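Local coordinates for protein Cif-like 1 (Burkholderia cenocepacia, PDB 7JQY) that probably hydrolyses epoxides as a Cif-like enzyme of the alpha/beta hydrolase fold and assembles into an octamer, at residues B[182-185]-B[186-189]; B[190-193]-B[194-198]; B[220-223]-B[224-228]. The protein carries 1 engineered substitution. All coordinates share one frame; numbering follows the deposited sequence.

Contact 1 (B[182-185]-B[186-189]); sequences LIAG and KERA
A type II beta turn from I183 to K186 closes helix 178-183 and delivers the chain to helix 187-198, within the run of helices inserted between strands 140-146 and 250-255, as in the cap of many alpha/beta hydrolases. The turn is joined by K186 N donating to I183 O at 2.8 Å. A184 is the first residue to abandon helical angles, and G185 then takes a positive phi (85°), a conformation in which a CB would press against the preceding carbonyl oxygen. K186 follows as the N-cap residue of the next helix.

E187 supplies the side-chain half of the contact. Its CG stands beside the backbone N and its chain folds at chi2 (83°), which carries the carboxylate back over the turn. There E187 OE2 accepts the amide of G185 at 2.7 Å (N to OE2); the N-H is aimed well, but it reaches the oxygen from above the carboxylate plane. The same E187 OE2 rests 3.4 Å from A184 CA. K186 leaves the turn in another direction: its CB and CG graze the G185 carbonyl group, and the chain bends at its end to place K186 NZ 3.9 Å from L182 O. That ammonium makes a weak hydrogen bond to M181 O of the second subunit, while L182 O accepts one from K186 NZ of that subunit; the two NZ atoms, of like charge, come close. I183, meanwhile, packs against L172, L221 and F225.

The glutamate thus occupies the amide of G185, beside the start of a helix whose N-terminal dipole would be expected to favour its negative charge. The paired lysines suggest an electrostatic cost, probably eased by the backbone carbonyls at the interface, although one of these bonds is weak.

Contact 2 (B[190-193]-B[194-198]); sequences YILD and FYKKR
F194 and Y195 reach back to Y190 and I191 along one continuous helix, 187-198, and mark its tightly packed side. F194 N bonds to Y190 O at 3.0 Å. Y195 N bonds to I191 O at 2.9 Å. The Y195 CB also sits close to that oxygen, 3.3 Å from I191 O. The F194 side chain leaves with CG anti to the backbone N (chi1 -170°), and one face of its ring receives R198: NH1 lies 3.4 Å above the ring plane, over the centre. The guanidinium is held there because R198 NH1 also donates to F194 O, nearly in its own plane, at 3.3 Å, while NH2 is taken by Q166 O. H169 and W57 meet the F194 ring edge-to-face, Y195 stacks with W285 and ends at D288 and Q59, and Y190 OH bonds to H173.

The other side is looser and opens to solvent at K197. D193, which also packs on I178 of the second subunit, forms a salt bridge with K197 one turn on: K197 NZ approaches the syn lone pair of D193 OD2 at 2.6 Å, and D193 OD1 stands 3.1 Å from K197 NZ. The lysine chain runs straight until a bend at chi4 (107°) brings NZ back to the acid. K196 lays its CG 3.3 Å from L192 O, but its NZ goes to E88 of the third subunit and to N205.

Polarity is therefore divided by helix face: the buried tyrosine hydroxyls, and the guanidinium of the partly exposed R198, find partners within the same chain, whereas K197 pairs with D193 and K196 reaches a neighbouring subunit.

Contact 3 (B[220-223]-B[224-228]); sequences ALRA and GFELY
The F225 ring has the carbonyl oxygen of L221 over one face, with F225 CG and CD2 each 3.3 Å from L221 O, and its far end meets the L221 side chain, where F225 CZ comes to 4.1 Å from L221 CD2. The two side chains lie alongside one another and point the same way. Both place CG beside the backbone N, which keeps the F225 ring back along the preceding turn (chi1 -67°), and its twist (chi2 -31°) sets the face over L221 O. The H173 ring meets that of F225 with planes at about 45°. The second flat group, the Y228 ring, has G224 O in plane at its edge, and the rings of H173 and W57 meet it edge-to-face.

Beneath these groups two helical bonds run nearly along the carbonyls: F225 N to L221 O is 2.9 Å and E226 N to R222 O is 3.0 Å. E226 leans its CG to within 3.2 Å of R222 O, then bends at chi2, and its OE2 forms salt bridges with R229 and R176. R222 diverges toward D177 of the fourth subunit and the carbonyls of K91 and P92, so the two opposite charges do not pair with each other.

Helix 220-229 is consequently packed on several sides. F225 lies against A179, E180 and I183 of helix 178-183; A223 meets the loop residues K91 and Y96; and L227 reaches Y83, just beyond strand 77-82.

The three contacts sample helices inserted into the hydrolase fold at decreasing distances from the centre of the chain: about 22, 17 and 15 Å from its centre to theirs. Contacts 1 and 2 share helix 187-198, the first at its start and the second along its body, and both touch the second subunit. Contact 3, the most buried, belongs to helix 220-229. I183 joins all three, since its CD1 is 3.7 Å from Y190 CZ and 3.6 Å from F225 CZ. Chemistry follows position: a turn partly buried against the second subunit, its A184-G185 end exposed; a two-faced helix; and, in contact 3, aromatic packing with charges paired inside the chain (E226) or with the fourth subunit (R222).

Contact 1 (B[182-185]-B[186-189])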
# COMPACT_ATOMS: atom_id res chain seq x y z
N LEU B 182 -11.46 -9.04 3.14
CA LEU B 182 -11.68 -8.54 1.79
C LEU B 182 -12.10 -7.08 1.80
O LEU B 182 -11.65 -6.29 0.96
CB LEU B 182 -12.75 -9.37 1.08
CG LEU B 182 -12.41 -10.82 0.72
CD1 LEU B 182 -13.59 -11.43 -0.03
CD2 LEU B 182 -11.15 -10.88 -0.10
N ILE B 183 -12.96 -6.69 2.74
CA ILE B 183 -13.58 -5.37 2.68
C ILE B 183 -12.83 -4.30 3.50
O ILE B 183 -13.00 -3.10 3.24
CB ILE B 183 -15.06 -5.49 3.08
CG1 ILE B 183 -15.78 -6.46 2.12
CG2 ILE B 183 -15.76 -4.14 3.04
CD1 ILE B 183 -17.12 -6.94 2.60
N ALA B 184 -11.99 -4.70 4.46
CA ALA B 184 -11.22 -3.71 5.23
C ALA B 184 -10.38 -2.84 4.30
O ALA B 184 -9.67 -3.35 3.43
CB ALA B 184 -10.33 -4.41 6.26
N GLY B 185 -10.47 -1.52 4.48
CA GLY B 185 -9.80 -0.57 3.60
C GLY B 185 -10.56 -0.21 2.33
O GLY B 185 -10.13 0.69 1.60
N LYS B 186 -11.66 -0.89 2.04
CA LYS B 186 -12.49 -0.59 0.89
C LYS B 186 -13.94 -0.38 1.30
O LYS B 186 -14.86 -0.66 0.52
CB LYS B 186 -12.36 -1.70 -0.16
CG LYS B 186 -10.94 -1.80 -0.67
CD LYS B 186 -10.74 -2.95 -1.59
CE LYS B 186 -9.27 -3.29 -1.68
NZ LYS B 186 -9.06 -4.74 -1.47
N GLU B 187 -14.15 0.09 2.53
CA GLU B 187 -15.51 0.26 3.03
C GLU B 187 -16.28 1.25 2.18
O GLU B 187 -17.45 1.01 1.85
CB GLU B 187 -15.48 0.69 4.50
CG GLU B 187 -14.67 -0.23 5.41
CD GLU B 187 -13.18 0.06 5.40
OE1 GLU B 187 -12.74 0.98 4.66
OE2 GLU B 187 -12.43 -0.64 6.13
N ARG B 188 -15.64 2.34 1.78
CA ARG B 188 -16.32 3.36 0.98
C ARG B 188 -16.76 2.81 -0.37
O ARG B 188 -17.92 2.97 -0.78
CB ARG B 188 -15.40 4.56 0.80
CG ARG B 188 -16.11 5.89 0.81
CD ARG B 188 -15.11 7.03 0.88
NE ARG B 188 -15.17 7.75 2.15
CZ ARG B 188 -14.86 9.04 2.28
NH1 ARG B 188 -14.47 9.74 1.22
NH2 ARG B 188 -14.93 9.64 3.47
N ALA B 189 -15.85 2.16 -1.09
CA ALA B 189 -16.19 1.61 -2.40
C ALA B 189 -17.23 0.50 -2.28
O ALA B 189 -18.12 0.37 -3.14
CB ALA B 189 -14.94 1.12 -3.11

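Contact 2 (B[190-193]-B[194-198])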
# COMPACT_ATOMS: atom_id res chain seq x y z
N TYR B 190 -17.12 -0.33 -1.25
CA TYR B 190 -18.08 -1.42 -1.08
C TYR B 190 -19.46 -0.89 -0.71
O TYR B 190 -20.46 -1.32 -1.29
CB TYR B 190 -17.57 -2.39 -0.01
CG TYR B 190 -18.46 -3.61 0.21
CD1 TYR B 190 -18.50 -4.65 -0.73
CD2 TYR B 190 -19.23 -3.74 1.36
CE1 TYR B 190 -19.29 -5.76 -0.53
CE2 TYR B 190 -20.03 -4.85 1.57
CZ TYR B 190 -20.05 -5.86 0.63
OH TYR B 190 -20.85 -6.97 0.83
N ILE B 191 -19.53 0.07 0.21
CA ILE B 191 -20.81 0.51 0.74
C ILE B 191 -21.50 1.49 -0.21
O ILE B 191 -22.73 1.48 -0.33
CB ILE B 191 -20.61 1.11 2.15
CG1 ILE B 191 -20.50 -0.02 3.16
CG2 ILE B 191 -21.73 2.06 2.52
CD1 ILE B 191 -19.67 0.35 4.42
N LEU B 192 -20.74 2.35 -0.89
CA LEU B 192 -21.35 3.24 -1.87
C LEU B 192 -21.99 2.44 -3.00
O LEU B 192 -23.08 2.77 -3.48
CB LEU B 192 -20.32 4.21 -2.44
CG LEU B 192 -20.31 5.66 -1.94
CD1 LEU B 192 -19.87 5.72 -0.47
CD2 LEU B 192 -19.39 6.48 -2.80
N ASP B 193 -21.31 1.38 -3.45
CA ASP B 193 -21.88 0.55 -4.50
C ASP B 193 -23.10 -0.20 -4.00
O ASP B 193 -24.15 -0.21 -4.66
CB ASP B 193 -20.84 -0.43 -5.03
CG ASP B 193 -21.29 -1.11 -6.31
OD1 ASP B 193 -21.12 -0.50 -7.39
OD2 ASP B 193 -21.84 -2.23 -6.22
N PHE B 194 -22.99 -0.80 -2.81
CA PHE B 194 -24.14 -1.48 -2.22
C PHE B 194 -25.35 -0.54 -2.16
O PHE B 194 -26.47 -0.92 -2.54
CB PHE B 194 -23.78 -1.99 -0.83
CG PHE B 194 -24.79 -2.90 -0.24
CD1 PHE B 194 -25.90 -2.37 0.41
CD2 PHE B 194 -24.65 -4.27 -0.33
CE1 PHE B 194 -26.87 -3.21 0.96
CE2 PHE B 194 -25.60 -5.12 0.21
CZ PHE B 194 -26.71 -4.59 0.86
N TYR B 195 -25.12 0.69 -1.77
CA TYR B 195 -26.17 1.63 -1.64
C TYR B 195 -26.78 2.06 -2.94
O TYR B 195 -27.94 2.02 -3.09
CB TYR B 195 -25.67 2.85 -0.89
CG TYR B 195 -26.48 3.29 0.27
CD1 TYR B 195 -26.26 2.79 1.50
CD2 TYR B 195 -27.45 4.22 0.13
CE1 TYR B 195 -27.00 3.19 2.58
CE2 TYR B 195 -28.19 4.63 1.20
CZ TYR B 195 -27.95 4.11 2.42
OH TYR B 195 -28.67 4.51 3.48
N LYS B 196 -25.96 2.44 -3.90
CA LYS B 196 -26.49 3.00 -5.14
C LYS B 196 -27.21 1.96 -5.99
O LYS B 196 -28.15 2.30 -6.70
CB LYS B 196 -25.36 3.65 -5.94
CG LYS B 196 -24.83 4.93 -5.31
CD LYS B 196 -23.82 5.56 -6.22
CE LYS B 196 -22.69 6.23 -5.49
NZ LYS B 196 -22.06 7.24 -6.38
N LYS B 197 -26.80 0.70 -5.90
CA LYS B 197 -27.48 -0.35 -6.65
C LYS B 197 -28.91 -0.56 -6.18
O LYS B 197 -29.74 -1.06 -6.95
CB LYS B 197 -26.70 -1.66 -6.54
CG LYS B 197 -25.71 -1.86 -7.66
CD LYS B 197 -24.80 -3.05 -7.43
CE LYS B 197 -24.05 -3.34 -8.72
NZ LYS B 197 -22.62 -2.94 -8.62
N ARG B 198 -29.24 -0.16 -4.95
CA ARG B 198 -30.56 -0.37 -4.39
C ARG B 198 -31.37 0.91 -4.25
O ARG B 198 -32.52 0.86 -3.80
CB ARG B 198 -30.43 -1.06 -3.02
CG ARG B 198 -29.89 -2.48 -3.09
CD ARG B 198 -29.36 -2.95 -1.71
NE ARG B 198 -29.06 -4.38 -1.73
CZ ARG B 198 -27.98 -4.92 -2.28
NH1 ARG B 198 -27.07 -4.14 -2.86
NH2 ARG B 198 -27.82 -6.23 -2.27

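Contact 3 (B[220-223]-B[224-228])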
# COMPACT_ATOMS: atom_id res chain seq x y z
N ALA B 220 -16.02 -2.24 13.44
CA ALA B 220 -17.36 -1.97 12.93
C ALA B 220 -17.75 -2.93 11.80
O ALA B 220 -18.93 -3.24 11.65
CB ALA B 220 -17.46 -0.52 12.46
N LEU B 221 -16.79 -3.35 10.98
CA LEU B 221 -17.09 -4.36 9.96
C LEU B 221 -17.46 -5.69 10.62
O LEU B 221 -18.49 -6.29 10.30
CB LEU B 221 -15.90 -4.56 9.04
CG LEU B 221 -15.61 -3.56 7.92
CD1 LEU B 221 -14.40 -4.05 7.15
CD2 LEU B 221 -16.83 -3.41 6.98
N ARG B 222 -16.62 -6.14 11.57
CA ARG B 222 -16.86 -7.40 12.25
C ARG B 222 -18.22 -7.41 12.92
O ARG B 222 -19.01 -8.34 12.73
CB ARG B 222 -15.76 -7.66 13.30
CG ARG B 222 -16.15 -8.74 14.30
CD ARG B 222 -15.11 -8.97 15.41
NE ARG B 222 -15.07 -7.88 16.38
CZ ARG B 222 -16.01 -7.66 17.29
NH1 ARG B 222 -17.07 -8.45 17.35
NH2 ARG B 222 -15.89 -6.66 18.15
N ALA B 223 -18.51 -6.37 13.69
CA ALA B 223 -19.78 -6.32 14.41
C ALA B 223 -20.95 -6.30 13.45
O ALA B 223 -21.98 -6.93 13.70
CB ALA B 223 -19.82 -5.09 15.32
N GLY B 224 -20.82 -5.57 12.34
CA GLY B 224 -21.89 -5.56 11.35
C GLY B 224 -22.12 -6.93 10.74
O GLY B 224 -23.26 -7.37 10.60
N PHE B 225 -21.04 -7.65 10.42
CA PHE B 225 -21.18 -8.96 9.79
C PHE B 225 -21.72 -10.01 10.74
O PHE B 225 -22.33 -10.99 10.30
CB PHE B 225 -19.84 -9.41 9.20
CG PHE B 225 -19.38 -8.57 8.05
CD1 PHE B 225 -20.29 -7.98 7.20
CD2 PHE B 225 -18.02 -8.37 7.83
CE1 PHE B 225 -19.87 -7.20 6.13
CE2 PHE B 225 -17.59 -7.59 6.77
CZ PHE B 225 -18.52 -7.00 5.92
N GLU B 226 -21.48 -9.85 12.05
CA GLU B 226 -22.03 -10.78 13.04
C GLU B 226 -23.55 -10.70 13.13
O GLU B 226 -24.18 -11.66 13.59
CB GLU B 226 -21.41 -10.49 14.41
CG GLU B 226 -19.92 -10.79 14.52
CD GLU B 226 -19.60 -12.28 14.42
OE1 GLU B 226 -20.44 -13.10 14.84
OE2 GLU B 226 -18.50 -12.62 13.93
N LEU B 227 -24.15 -9.58 12.72
CA LEU B 227 -25.60 -9.55 12.59
C LEU B 227 -26.07 -10.59 11.58
O LEU B 227 -27.06 -11.29 11.82
CB LEU B 227 -26.07 -8.16 12.16
CG LEU B 227 -25.59 -6.97 12.99
CD1 LEU B 227 -25.79 -5.64 12.24
CD2 LEU B 227 -26.37 -6.98 14.27
N TYR B 228 -25.35 -10.70 10.46
CA TYR B 228 -25.66 -11.67 9.41
C TYR B 228 -25.26 -13.09 9.80
O TYR B 228 -25.91 -14.05 9.38
CB TYR B 228 -24.97 -11.26 8.11
CG TYR B 228 -25.49 -9.96 7.52
CD1 TYR B 228 -26.38 -9.97 6.46
CD2 TYR B 228 -25.09 -8.72 8.03
CE1 TYR B 228 -26.87 -8.79 5.92
CE2 TYR B 228 -25.57 -7.54 7.50
CZ TYR B 228 -26.47 -7.59 6.44
OH TYR B 228 -26.96 -6.42 5.90